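Local coordinates for NADH kinase POS5 (Saccharomyces cerevisiae, PDB 3AFO), which phosphorylates NADH, and less readily NAD(+), with ATP in mitochondria, making it a key source of the cellular reductant NADPH, at residues Arg178-Cys183 with Ser352-Val357; Asp116-Leu121 with Pro140-Phe145; Ser21-Ser26 with Ile36-Leu41. All coordinates share one frame; numbering follows the deposited sequence. Where two conformers were deposited one is given.

In the fold
Contact 2 is fully buried and joins two neighbouring strands of the parallel sheet in the ATP-NAD kinase N-terminal domain. Contact 1 is partly buried and contact 3 lies at the surface; both belong to the same antiparallel sheet, and each has one bridge of two backbone hydrogen bonds between its segments. Strand 354-357 ties contacts 1 and 2 together, because Tyr355 and Val357 probably hydrogen-bond to the backbone of Val142 of contact 2. Phe24 of contact 3 stacks on Tyr355 of contact 1, while Trp37 and Leu41 pack on Asp116 of contact 2. Aliphatic side chains dominate contact 2, two arginines shape contact 1, and contact 3 combines an indole, a water and exposed chains.

Contact 1: Arg178-Cys183 with Ser352-Val357; sequences RTRLEC and SGIYCV
Arg178 and Ile354 form an antiparallel beta bridge, a hydrogen-bonded pair joining strand 354-357 to the long strand 174-186 of an antiparallel sheet. Arg178 N donates to Ile354 O at 2.7 Å, and Ile354 N returns the bond to Arg178 O, so both amides are satisfied. Arg178 O also rests against Gly353 CA, where the chain turns into the bridge with a positive phi. From this pairing the side chain of Arg178 runs along the neighbouring strand. Its CB lies 3.7 Å from Ile354 O, and CG passes farther from the same oxygen. The chain stays extended from CG to NE (chi2 -180°), which carries it on to the next residue on that side of the strand, Cys356. There CD approaches Cys356 SG at 3.7 Å and NE at 3.6 Å, the sulfur lying at the edge of the guanidinium in its plane. Beyond NE, NH1 hydrogen-bonds to Thr238 OG1 and NH2 to a methylpentanediol, probably from the crystallisation liquor; the nearest atoms of the side chain and a bound NADH are about 7 Å apart. Arg180 approaches Ile354 differently, its stem crossing the isoleucine at about a right angle. A bend at chi3 (-68°) then swings its guanidinium round to Glu322, with which NH2 forms a salt bridge, and to the carbonyl of Phe134, bound by NH1. Gly353 N donates to the other carboxylate oxygen of Glu322. The tightest meeting of the two side chains is Arg180 CG against Ile354 CD1, 3.4 Å apart.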
ATOM      1  N   ARG A 178      26.363 -10.985   1.400  1.00 23.67           N
ATOM      2  CA  ARG A 178      25.487  -9.929   0.907  1.00 23.49           C
ATOM      3  C   ARG A 178      26.067  -9.436  -0.399  1.00 23.67           C
ATOM      4  O   ARG A 178      27.261  -9.139  -0.475  1.00 23.42           O
ATOM      5  CB  ARG A 178      25.389  -8.770   1.901  1.00 23.27           C
ATOM      6  CG  ARG A 178      24.857  -9.121   3.293  1.00 22.71           C
ATOM      7  CD  ARG A 178      24.817  -7.849   4.161  1.00 22.99           C
ATOM      8  NE  ARG A 178      24.363  -8.058   5.542  1.00 22.73           N
ATOM      9  CZ  ARG A 178      23.090  -8.236   5.909  1.00 23.21           C
ATOM     10  NH1 ARG A 178      22.115  -8.283   4.999  1.00 22.17           N
ATOM     11  NH2 ARG A 178      22.793  -8.403   7.194  1.00 22.30           N
ATOM     12  N   THR A 179      25.226  -9.344  -1.422  0.50 23.67           N
ATOM     13  CA  THR A 179      25.657  -8.925  -2.752  0.50 23.74           C
ATOM     14  C   THR A 179      25.780  -7.403  -2.840  0.50 23.88           C
ATOM     15  O   THR A 179      25.233  -6.686  -2.003  0.50 24.06           O
ATOM     16  CB  THR A 179      24.687  -9.445  -3.831  0.50 23.78           C
ATOM     17  OG1 THR A 179      25.118  -9.004  -5.124  0.50 23.85           O
ATOM     18  CG2 THR A 179      23.294  -8.934  -3.561  0.50 23.63           C
ATOM     19  N   ARG A 180      26.513  -6.926  -3.845  1.00 23.85           N
ATOM     20  CA  ARG A 180      26.722  -5.500  -4.074  1.00 24.49           C
ATOM     21  C   ARG A 180      26.194  -5.101  -5.448  1.00 24.49           C
ATOM     22  O   ARG A 180      26.287  -5.881  -6.406  1.00 24.41           O
ATOM     23  CB  ARG A 180      28.216  -5.166  -4.045  1.00 25.14           C
ATOM     24  CG  ARG A 180      28.856  -5.121  -2.670  1.00 27.30           C
ATOM     25  CD  ARG A 180      30.240  -4.462  -2.737  1.00 28.16           C
ATOM     26  NE  ARG A 180      31.206  -5.289  -3.463  1.00 31.10           N
ATOM     27  CZ  ARG A 180      32.475  -4.949  -3.696  1.00 32.53           C
ATOM     28  NH1 ARG A 180      32.957  -3.790  -3.251  1.00 32.25           N
ATOM     29  NH2 ARG A 180      33.271  -5.777  -4.370  1.00 32.70           N
ATOM     30  N   LEU A 181      25.662  -3.880  -5.532  1.00 23.99           N
ATOM     31  CA  LEU A 181      25.314  -3.258  -6.806  1.00 24.00           C
ATOM     32  C   LEU A 181      26.435  -2.326  -7.284  1.00 24.36           C
ATOM     33  O   LEU A 181      27.234  -1.819  -6.485  1.00 24.00           O
ATOM     34  CB  LEU A 181      24.010  -2.465  -6.698  1.00 22.97           C
ATOM     35  CG  LEU A 181      22.687  -3.191  -6.429  1.00 23.61           C
ATOM     36  CD1 LEU A 181      21.545  -2.184  -6.337  1.00 22.89           C
ATOM     37  CD2 LEU A 181      22.389  -4.224  -7.496  1.00 24.54           C
ATOM     38  N   GLU A 182      26.480  -2.118  -8.594  1.00 24.32           N
ATOM     39  CA  GLU A 182      27.366  -1.136  -9.200  1.00 24.96           C
ATOM     40  C   GLU A 182      26.528  -0.068  -9.862  1.00 24.49           C
ATOM     41  O   GLU A 182      25.604  -0.380 -10.616  1.00 24.95           O
ATOM     42  CB  GLU A 182      28.257  -1.788 -10.252  1.00 25.12           C
ATOM     43  CG  GLU A 182      29.353  -2.651  -9.702  1.00 27.75           C
ATOM     44  CD  GLU A 182      30.313  -3.116 -10.796  1.00 30.50           C
ATOM     45  OE1 GLU A 182      30.226  -2.620 -11.943  1.00 30.69           O
ATOM     46  OE2 GLU A 182      31.146  -3.987 -10.504  1.00 31.81           O
ATOM     47  N   CYS A 183      26.830   1.187  -9.555  1.00 24.01           N
ATOM     48  CA  CYS A 183      26.229   2.319 -10.243  1.00 24.16           C
ATOM     49  C   CYS A 183      27.266   2.928 -11.189  1.00 24.53           C
ATOM     50  O   CYS A 183      28.357   3.312 -10.756  1.00 24.92           O
ATOM     51  CB  CYS A 183      25.751   3.366  -9.236  1.00 23.79           C
ATOM     52  SG  CYS A 183      25.087   4.868  -9.964  1.00 24.58           S
ATOM     53  N   SER A 352      33.728 -11.713  -4.749  1.00 35.97           N
ATOM     54  CA  SER A 352      32.658 -10.715  -4.862  1.00 34.17           C
ATOM     55  C   SER A 352      31.784 -10.642  -3.606  1.00 32.54           C
ATOM     56  O   SER A 352      31.796 -11.549  -2.778  1.00 32.11           O
ATOM     57  CB  SER A 352      31.780 -11.011  -6.086  1.00 34.10           C
ATOM     58  OG  SER A 352      31.166 -12.279  -5.969  1.00 34.41           O
ATOM     59  N   GLY A 353      31.027  -9.557  -3.481  1.00 31.09           N
ATOM     60  CA  GLY A 353      30.068  -9.404  -2.392  1.00 29.47           C
ATOM     61  C   GLY A 353      30.702  -9.042  -1.060  1.00 28.57           C
ATOM     62  O   GLY A 353      31.894  -8.712  -0.988  1.00 27.33           O
ATOM     63  N   ILE A 354      29.888  -9.112  -0.011  1.00 27.11           N
ATOM     64  CA  ILE A 354      30.279  -8.708   1.329  1.00 26.53           C
ATOM     65  C   ILE A 354      29.914  -9.829   2.280  1.00 26.43           C
ATOM     66  O   ILE A 354      28.770 -10.275   2.297  1.00 26.53           O
ATOM     67  CB  ILE A 354      29.517  -7.436   1.764  1.00 26.46           C
ATOM     68  CG1 ILE A 354      29.808  -6.281   0.805  1.00 26.55           C
ATOM     69  CG2 ILE A 354      29.862  -7.049   3.198  1.00 25.87           C
ATOM     70  CD1 ILE A 354      28.686  -5.268   0.722  1.00 26.89           C
ATOM     71  N   TYR A 355      30.876 -10.272   3.087  1.00 25.83           N
ATOM     72  CA  TYR A 355      30.619 -11.314   4.068  1.00 25.51           C
ATOM     73  C   TYR A 355      30.569 -10.733   5.470  1.00 25.03           C
ATOM     74  O   TYR A 355      31.571 -10.207   5.978  1.00 24.67           O
ATOM     75  CB  TYR A 355      31.657 -12.429   3.981  1.00 25.83           C
ATOM     76  CG  TYR A 355      31.609 -13.223   2.696  1.00 28.23           C
ATOM     77  CD1 TYR A 355      30.991 -14.474   2.651  1.00 30.17           C
ATOM     78  CD2 TYR A 355      32.181 -12.725   1.525  1.00 29.93           C
ATOM     79  CE1 TYR A 355      30.953 -15.209   1.473  1.00 33.10           C
ATOM     80  CE2 TYR A 355      32.141 -13.450   0.347  1.00 33.17           C
ATOM     81  CZ  TYR A 355      31.528 -14.691   0.328  1.00 33.75           C
ATOM     82  OH  TYR A 355      31.487 -15.410  -0.845  1.00 36.91           O
ATOM     83  N   CYS A 356      29.397 -10.835   6.089  1.00 23.92           N
ATOM     84  CA  CYS A 356      29.175 -10.282   7.410  1.00 23.53           C
ATOM     85  C   CYS A 356      29.078 -11.421   8.403  1.00 23.42           C
ATOM     86  O   CYS A 356      28.237 -12.306   8.253  1.00 22.87           O
ATOM     87  CB  CYS A 356      27.889  -9.443   7.434  1.00 23.58           C
ATOM     88  SG  CYS A 356      27.892  -8.087   6.261  1.00 24.51           S
ATOM     89  N   VAL A 357      29.968 -11.410   9.392  1.00 23.12           N
ATOM     90  CA  VAL A 357      29.897 -12.335  10.521  1.00 23.29           C
ATOM     91  C   VAL A 357      28.488 -12.304  11.110  1.00 23.55           C
ATOM     92  O   VAL A 357      27.970 -11.231  11.433  1.00 22.96           O
ATOM     93  CB  VAL A 357      30.926 -11.965  11.615  1.00 22.96           C
ATOM     94  CG1 VAL A 357      30.869 -12.948  12.791  1.00 23.32           C
ATOM     95  CG2 VAL A 357      32.328 -11.936  11.025  1.00 23.39           C
TER

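Contact 2: Asp116-Leu121 with Pro140-Phe145; sequences DLLVTL and PPVLAF
Leu118 O is gripped twice by the facing chain: Leu143 N donates to it at 2.8 Å in an almost straight bond (176° at the hydrogen), and Val142 CA supplies a CA-H...O contact. Leu143 O is held in a similar way, by Thr120 N at 2.9 Å and by Val119 CA at 3.2 Å. Bonds from Leu118 N to Pro141 O and from Phe145 N to Thr120 O complete the alternating pattern of parallel strands; the axes of 117-121 and 142-145 lie 14° apart. These segments belong to the two strands of a beta-alpha-beta unit, 117-122 and 142-146, linked by helix 124-132, within the parallel sheet of the ATP-NAD kinase N-terminal domain. The helix packs on the face bearing Leu118, Thr120, Val142 and Ala144, while Leu143 and Phe145, on the face they share with Val119 and Leu121, meet helix 161-169. On the first face Leu118 and Val142 lie side by side and point the same way, Leu118 CD2 coming 4.0 Å from Val142 CG2. Thr120 OG1 sits between its own backbone N and carbonyl carbon (chi1 60°), which turns it toward Ala144, 3.4 Å from Ala144 CB. Thr120 OG1 hydrogen-bonds to a water at 2.7 Å, and that water donates to Phe145 O. On the second face the Phe145 ring is approached near its plane by Val119 CG1, 4.0 Å from Phe145 CD2, and obliquely by Leu121 CD2. Where the pairing begins, the branch of Leu117 crosses Pro141 at about a right angle, CD1 touching the proline carbonyl and CB. Next to it, Pro141 CD lies 3.3 Å from Asp116 O, while the Asp116 carboxylate accepts from the backbone amides of Gln42, Asn43 and Ser20.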
ATOM      1  N   ASP A 116      42.763  -7.506   6.732  1.00 24.96           N
ATOM      2  CA  ASP A 116      42.234  -8.875   6.778  1.00 25.12           C
ATOM      3  C   ASP A 116      40.766  -8.880   7.227  1.00 24.93           C
ATOM      4  O   ASP A 116      39.980  -9.749   6.833  1.00 24.13           O
ATOM      5  CB  ASP A 116      43.024  -9.762   7.755  1.00 25.61           C
ATOM      6  CG  ASP A 116      44.538  -9.796   7.470  1.00 28.04           C
ATOM      7  OD1 ASP A 116      44.971  -9.388   6.360  1.00 28.27           O
ATOM      8  OD2 ASP A 116      45.282 -10.241   8.381  1.00 29.12           O
ATOM      9  N   LEU A 117      40.419  -7.919   8.085  1.00 24.61           N
ATOM     10  CA  LEU A 117      39.118  -7.890   8.733  1.00 24.00           C
ATOM     11  C   LEU A 117      38.708  -6.454   9.013  1.00 24.13           C
ATOM     12  O   LEU A 117      39.497  -5.666   9.542  1.00 24.10           O
ATOM     13  CB  LEU A 117      39.156  -8.687  10.043  1.00 24.04           C
ATOM     14  CG  LEU A 117      37.894  -8.757  10.915  1.00 23.13           C
ATOM     15  CD1 LEU A 117      36.918  -9.775  10.367  1.00 21.17           C
ATOM     16  CD2 LEU A 117      38.249  -9.097  12.361  1.00 21.05           C
ATOM     17  N   LEU A 118      37.474  -6.124   8.637  1.00 23.69           N
ATOM     18  CA  LEU A 118      36.859  -4.850   8.962  1.00 23.30           C
ATOM     19  C   LEU A 118      35.999  -5.019  10.214  1.00 22.99           C
ATOM     20  O   LEU A 118      35.124  -5.879  10.250  1.00 22.83           O
ATOM     21  CB  LEU A 118      36.016  -4.325   7.777  1.00 23.50           C
ATOM     22  CG  LEU A 118      35.072  -3.127   8.025  1.00 23.62           C
ATOM     23  CD1 LEU A 118      35.837  -1.863   8.423  1.00 23.54           C
ATOM     24  CD2 LEU A 118      34.153  -2.849   6.821  1.00 23.85           C
ATOM     25  N   VAL A 119      36.272  -4.204  11.237  1.00 22.54           N
ATOM     26  CA  VAL A 119      35.477  -4.174  12.458  1.00 22.12           C
ATOM     27  C   VAL A 119      34.819  -2.794  12.560  1.00 21.89           C
ATOM     28  O   VAL A 119      35.501  -1.778  12.532  1.00 22.34           O
ATOM     29  CB  VAL A 119      36.335  -4.439  13.726  1.00 22.51           C
ATOM     30  CG1 VAL A 119      35.503  -4.223  14.989  1.00 22.96           C
ATOM     31  CG2 VAL A 119      36.917  -5.877  13.721  1.00 22.35           C
ATOM     32  N   THR A 120      33.492  -2.771  12.665  1.00 21.40           N
ATOM     33  CA  THR A 120      32.746  -1.516  12.770  1.00 21.19           C
ATOM     34  C   THR A 120      32.145  -1.330  14.174  1.00 21.00           C
ATOM     35  O   THR A 120      31.633  -2.270  14.779  1.00 21.09           O
ATOM     36  CB  THR A 120      31.629  -1.417  11.693  1.00 21.47           C
ATOM     37  OG1 THR A 120      30.730  -2.504  11.869  1.00 21.64           O
ATOM     38  CG2 THR A 120      32.224  -1.491  10.278  1.00 20.19           C
ATOM     39  N   LEU A 121      32.233  -0.106  14.676  1.00 20.70           N
ATOM     40  CA  LEU A 121      31.715   0.240  15.986  1.00 21.30           C
ATOM     41  C   LEU A 121      30.715   1.399  15.840  1.00 21.31           C
ATOM     42  O   LEU A 121      31.100   2.557  15.711  1.00 21.26           O
ATOM     43  CB  LEU A 121      32.874   0.615  16.925  1.00 21.02           C
ATOM     44  CG  LEU A 121      33.985  -0.422  17.108  1.00 20.89           C
ATOM     45  CD1 LEU A 121      35.163   0.205  17.807  1.00 22.66           C
ATOM     46  CD2 LEU A 121      33.522  -1.661  17.869  1.00 19.98           C
ATOM     47  N   PRO A 140      37.012  -7.360   2.720  1.00 24.92           N
ATOM     48  CA  PRO A 140      37.330  -8.308   3.782  1.00 24.95           C
ATOM     49  C   PRO A 140      36.058  -8.624   4.580  1.00 24.74           C
ATOM     50  O   PRO A 140      35.100  -7.853   4.518  1.00 24.76           O
ATOM     51  CB  PRO A 140      38.324  -7.533   4.654  1.00 24.89           C
ATOM     52  CG  PRO A 140      38.041  -6.095   4.374  1.00 24.78           C
ATOM     53  CD  PRO A 140      37.626  -6.040   2.943  1.00 25.18           C
ATOM     54  N   PRO A 141      36.052  -9.740   5.333  1.00 24.63           N
ATOM     55  CA  PRO A 141      34.942 -10.066   6.228  1.00 24.00           C
ATOM     56  C   PRO A 141      34.640  -8.900   7.166  1.00 23.66           C
ATOM     57  O   PRO A 141      35.556  -8.151   7.539  1.00 23.29           O
ATOM     58  CB  PRO A 141      35.476 -11.254   7.025  1.00 24.67           C
ATOM     59  CG  PRO A 141      36.547 -11.840   6.171  1.00 24.67           C
ATOM     60  CD  PRO A 141      37.134 -10.740   5.397  1.00 24.56           C
ATOM     61  N   VAL A 142      33.369  -8.746   7.531  1.00 22.89           N
ATOM     62  CA  VAL A 142      32.914  -7.596   8.324  1.00 22.60           C
ATOM     63  C   VAL A 142      32.358  -8.040   9.673  1.00 22.09           C
ATOM     64  O   VAL A 142      31.414  -8.833   9.742  1.00 22.07           O
ATOM     65  CB  VAL A 142      31.836  -6.768   7.568  1.00 23.29           C
ATOM     66  CG1 VAL A 142      31.422  -5.531   8.382  1.00 22.39           C
ATOM     67  CG2 VAL A 142      32.342  -6.350   6.189  1.00 22.65           C
ATOM     68  N   LEU A 143      32.957  -7.523  10.741  1.00 21.76           N
ATOM     69  CA  LEU A 143      32.536  -7.819  12.106  1.00 21.59           C
ATOM     70  C   LEU A 143      31.928  -6.555  12.681  1.00 21.40           C
ATOM     71  O   LEU A 143      32.622  -5.558  12.871  1.00 20.32           O
ATOM     72  CB  LEU A 143      33.728  -8.271  12.978  1.00 21.50           C
ATOM     73  CG  LEU A 143      33.407  -8.615  14.444  1.00 21.90           C
ATOM     74  CD1 LEU A 143      32.262  -9.609  14.555  1.00 21.60           C
ATOM     75  CD2 LEU A 143      34.646  -9.111  15.233  1.00 20.76           C
ATOM     76  N   ALA A 144      30.624  -6.611  12.951  1.00 21.14           N
ATOM     77  CA  ALA A 144      29.865  -5.405  13.217  1.00 21.73           C
ATOM     78  C   ALA A 144      29.299  -5.396  14.641  1.00 22.09           C
ATOM     79  O   ALA A 144      28.524  -6.280  15.021  1.00 21.89           O
ATOM     80  CB  ALA A 144      28.753  -5.247  12.174  1.00 21.68           C
ATOM     81  N   PHE A 145      29.707  -4.399  15.422  1.00 23.13           N
ATOM     82  CA  PHE A 145      29.209  -4.232  16.792  1.00 24.33           C
ATOM     83  C   PHE A 145      28.330  -3.003  16.911  1.00 25.38           C
ATOM     84  O   PHE A 145      28.719  -1.912  16.504  1.00 25.63           O
ATOM     85  CB  PHE A 145      30.367  -4.090  17.786  1.00 24.21           C
ATOM     86  CG  PHE A 145      31.206  -5.329  17.930  1.00 23.98           C
ATOM     87  CD1 PHE A 145      30.748  -6.413  18.664  1.00 24.11           C
ATOM     88  CD2 PHE A 145      32.478  -5.387  17.361  1.00 23.62           C
ATOM     89  CE1 PHE A 145      31.537  -7.560  18.814  1.00 24.73           C
ATOM     90  CE2 PHE A 145      33.269  -6.518  17.510  1.00 23.68           C
ATOM     91  CZ  PHE A 145      32.799  -7.608  18.232  1.00 23.14           C
TER
HETATM   92  O   HOH W   1      28.679  -1.608  13.399  1.00 20.10           O

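Contact 3: Ser21-Ser26 with Ile36-Leu41; sequences SADFVS and IWQNPL
Ala22 CB packs obliquely against the six-membered ring of Trp37, 3.7 Å from Trp37 CE3 and nearly as close to CZ3. The contact belongs to an antiparallel beta-hairpin of strands 23-25 and 33-36, whose second strand also pairs with the long strand 174-186. Asp23 and Ile36 are its hydrogen-bonded pair here: Asp23 N donates to Ile36 O at 2.8 Å, and Ile36 N donates to Asp23 O in a nearly straight bond (176° at the hydrogen). Trp37 CG lies anti to the carbonyl carbon (chi1 -59°), which helps to bring the indole against Leu41, whose CB sits over the centre of one face, 3.9 Å above the ring plane. Trp37 NE1 hydrogen-bonds to Val168 O, just before the end of helix 161-169, so the ring fastens the segment to that helix. Val25 crosses Ile36 obliquely, Val25 CG2 meeting Ile36 CD1 at 3.8 Å. The carboxylate of Asp23 and the side-chain amide of Gln38 also come near each other, their planes steeply turned (81°), in a loose approach at the rim of the contact. Beyond the paired residues a water bridges the chains, donating to Ser21 O at 2.6 Å and accepting from Gln38 N at 2.9 Å.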
ATOM      1  N   SER A  21      43.289 -13.013   2.032  1.00 50.38           N
ATOM      2  CA  SER A  21      41.912 -13.373   1.711  1.00 51.07           C
ATOM      3  C   SER A  21      41.584 -14.695   2.402  1.00 51.04           C
ATOM      4  O   SER A  21      42.315 -15.678   2.266  1.00 51.31           O
ATOM      5  CB  SER A  21      41.700 -13.479   0.199  1.00 51.19           C
ATOM      6  OG  SER A  21      42.595 -14.415  -0.383  1.00 52.78           O
ATOM      7  N   ALA A  22      40.499 -14.700   3.169  1.00 50.79           N
ATOM      8  CA  ALA A  22      40.077 -15.886   3.895  1.00 50.51           C
ATOM      9  C   ALA A  22      39.391 -16.884   2.974  1.00 50.35           C
ATOM     10  O   ALA A  22      39.156 -16.605   1.800  1.00 50.27           O
ATOM     11  CB  ALA A  22      39.166 -15.498   5.035  1.00 50.49           C
ATOM     12  N   ASP A  23      39.092 -18.056   3.514  1.00 50.41           N
ATOM     13  CA  ASP A  23      38.303 -19.047   2.806  1.00 50.73           C
ATOM     14  C   ASP A  23      36.876 -19.065   3.336  1.00 50.43           C
ATOM     15  O   ASP A  23      36.643 -18.804   4.522  1.00 50.27           O
ATOM     16  CB  ASP A  23      38.937 -20.434   2.932  1.00 50.86           C
ATOM     17  CG  ASP A  23      39.750 -20.809   1.710  1.00 52.04           C
ATOM     18  OD1 ASP A  23      39.140 -21.012   0.631  1.00 53.01           O
ATOM     19  OD2 ASP A  23      40.992 -20.900   1.830  1.00 52.57           O
ATOM     20  N   PHE A  24      35.933 -19.371   2.448  1.00 50.24           N
ATOM     21  CA  PHE A  24      34.521 -19.447   2.808  1.00 50.18           C
ATOM     22  C   PHE A  24      33.898 -20.780   2.413  1.00 50.76           C
ATOM     23  O   PHE A  24      33.297 -20.913   1.345  1.00 50.99           O
ATOM     24  CB  PHE A  24      33.741 -18.271   2.217  1.00 49.69           C
ATOM     25  CG  PHE A  24      34.064 -16.953   2.856  1.00 48.19           C
ATOM     26  CD1 PHE A  24      33.548 -16.625   4.106  1.00 46.26           C
ATOM     27  CD2 PHE A  24      34.882 -16.035   2.209  1.00 47.15           C
ATOM     28  CE1 PHE A  24      33.842 -15.404   4.702  1.00 45.68           C
ATOM     29  CE2 PHE A  24      35.185 -14.808   2.798  1.00 46.56           C
ATOM     30  CZ  PHE A  24      34.661 -14.492   4.049  1.00 45.11           C
ATOM     31  N   VAL A  25      34.052 -21.760   3.297  1.00 51.32           N
ATOM     32  CA  VAL A  25      33.536 -23.114   3.095  1.00 51.82           C
ATOM     33  C   VAL A  25      32.027 -23.133   3.377  1.00 52.10           C
ATOM     34  O   VAL A  25      31.559 -22.541   4.358  1.00 52.17           O
ATOM     35  CB  VAL A  25      34.276 -24.130   4.009  1.00 51.84           C
ATOM     36  CG1 VAL A  25      33.836 -25.566   3.723  1.00 52.05           C
ATOM     37  CG2 VAL A  25      35.789 -23.992   3.855  1.00 52.05           C
ATOM     38  N   SER A  26      31.270 -23.807   2.515  1.00 52.33           N
ATOM     39  CA  SER A  26      29.817 -23.854   2.667  1.00 52.47           C
ATOM     40  C   SER A  26      29.280 -25.286   2.747  1.00 52.45           C
ATOM     41  O   SER A  26      29.297 -26.027   1.765  1.00 52.24           O
ATOM     42  CB  SER A  26      29.142 -23.070   1.541  1.00 52.54           C
ATOM     43  OG  SER A  26      27.846 -22.649   1.931  1.00 53.07           O
ATOM     44  N   ILE A  36      37.224 -19.314   7.432  1.00 33.39           N
ATOM     45  CA  ILE A  36      38.431 -20.044   7.821  1.00 34.17           C
ATOM     46  C   ILE A  36      39.636 -19.322   7.238  1.00 34.47           C
ATOM     47  O   ILE A  36      39.750 -19.153   6.020  1.00 34.98           O
ATOM     48  CB  ILE A  36      38.363 -21.554   7.412  1.00 34.55           C
ATOM     49  CG1 ILE A  36      37.162 -22.225   8.093  1.00 34.40           C
ATOM     50  CG2 ILE A  36      39.655 -22.301   7.811  1.00 34.09           C
ATOM     51  CD1 ILE A  36      36.732 -23.542   7.488  1.00 37.60           C
ATOM     52  N   TRP A  37      40.508 -18.862   8.126  1.00 34.71           N
ATOM     53  CA  TRP A  37      41.680 -18.099   7.737  1.00 35.45           C
ATOM     54  C   TRP A  37      42.752 -19.027   7.167  1.00 36.43           C
ATOM     55  O   TRP A  37      43.212 -19.940   7.854  1.00 36.57           O
ATOM     56  CB  TRP A  37      42.214 -17.313   8.941  1.00 35.25           C
ATOM     57  CG  TRP A  37      41.196 -16.352   9.513  1.00 33.93           C
ATOM     58  CD1 TRP A  37      40.442 -16.521  10.641  1.00 33.13           C
ATOM     59  CD2 TRP A  37      40.815 -15.086   8.964  1.00 32.82           C
ATOM     60  NE1 TRP A  37      39.615 -15.436  10.832  1.00 32.18           N
ATOM     61  CE2 TRP A  37      39.829 -14.538   9.818  1.00 32.44           C
ATOM     62  CE3 TRP A  37      41.218 -14.356   7.837  1.00 31.78           C
ATOM     63  CZ2 TRP A  37      39.239 -13.297   9.575  1.00 31.98           C
ATOM     64  CZ3 TRP A  37      40.632 -13.125   7.599  1.00 31.62           C
ATOM     65  CH2 TRP A  37      39.654 -12.607   8.463  1.00 31.46           C
ATOM     66  N   GLN A  38      43.122 -18.813   5.905  1.00 37.26           N
ATOM     67  CA  GLN A  38      44.230 -19.576   5.315  1.00 38.40           C
ATOM     68  C   GLN A  38      45.567 -19.115   5.911  1.00 38.11           C
ATOM     69  O   GLN A  38      46.309 -19.932   6.457  1.00 38.47           O
ATOM     70  CB  GLN A  38      44.233 -19.526   3.784  1.00 38.51           C
ATOM     71  CG  GLN A  38      45.139 -20.610   3.180  1.00 41.13           C
ATOM     72  CD  GLN A  38      45.103 -20.670   1.666  1.00 43.55           C
ATOM     73  OE1 GLN A  38      45.368 -19.679   0.975  1.00 45.00           O
ATOM     74  NE2 GLN A  38      44.798 -21.847   1.137  1.00 45.52           N
ATOM     75  N   ASN A  39      45.860 -17.817   5.810  1.00 37.85           N
ATOM     76  CA  ASN A  39      46.899 -17.194   6.635  1.00 37.50           C
ATOM     77  C   ASN A  39      46.220 -16.691   7.907  1.00 36.63           C
ATOM     78  O   ASN A  39      45.102 -16.186   7.833  1.00 36.19           O
ATOM     79  CB  ASN A  39      47.557 -15.988   5.939  1.00 38.16           C
ATOM     80  CG  ASN A  39      47.721 -16.166   4.437  1.00 39.55           C
ATOM     81  OD1 ASN A  39      47.712 -17.278   3.916  1.00 41.91           O
ATOM     82  ND2 ASN A  39      47.881 -15.054   3.734  1.00 40.56           N
ATOM     83  N   PRO A  40      46.886 -16.818   9.073  1.00 35.96           N
ATOM     84  CA  PRO A  40      46.292 -16.331  10.329  1.00 35.13           C
ATOM     85  C   PRO A  40      45.850 -14.860  10.275  1.00 34.23           C
ATOM     86  O   PRO A  40      46.472 -14.041   9.595  1.00 33.95           O
ATOM     87  CB  PRO A  40      47.422 -16.520  11.348  1.00 35.23           C
ATOM     88  CG  PRO A  40      48.240 -17.669  10.787  1.00 35.32           C
ATOM     89  CD  PRO A  40      48.207 -17.448   9.297  1.00 36.12           C
ATOM     90  N   LEU A  41      44.765 -14.546  10.975  1.00 33.51           N
ATOM     91  CA  LEU A  41      44.257 -13.172  11.051  1.00 32.81           C
ATOM     92  C   LEU A  41      45.250 -12.279  11.791  1.00 32.56           C
ATOM     93  O   LEU A  41      45.635 -12.590  12.917  1.00 32.82           O
ATOM     94  CB  LEU A  41      42.900 -13.158  11.776  1.00 32.49           C
ATOM     95  CG  LEU A  41      42.326 -11.832  12.282  1.00 31.62           C
ATOM     96  CD1 LEU A  41      42.126 -10.853  11.141  1.00 30.85           C
ATOM     97  CD2 LEU A  41      41.025 -12.055  13.041  1.00 29.94           C
TER
HETATM   98  O   HOH W   2      42.994 -16.184   4.708  1.00 46.74           O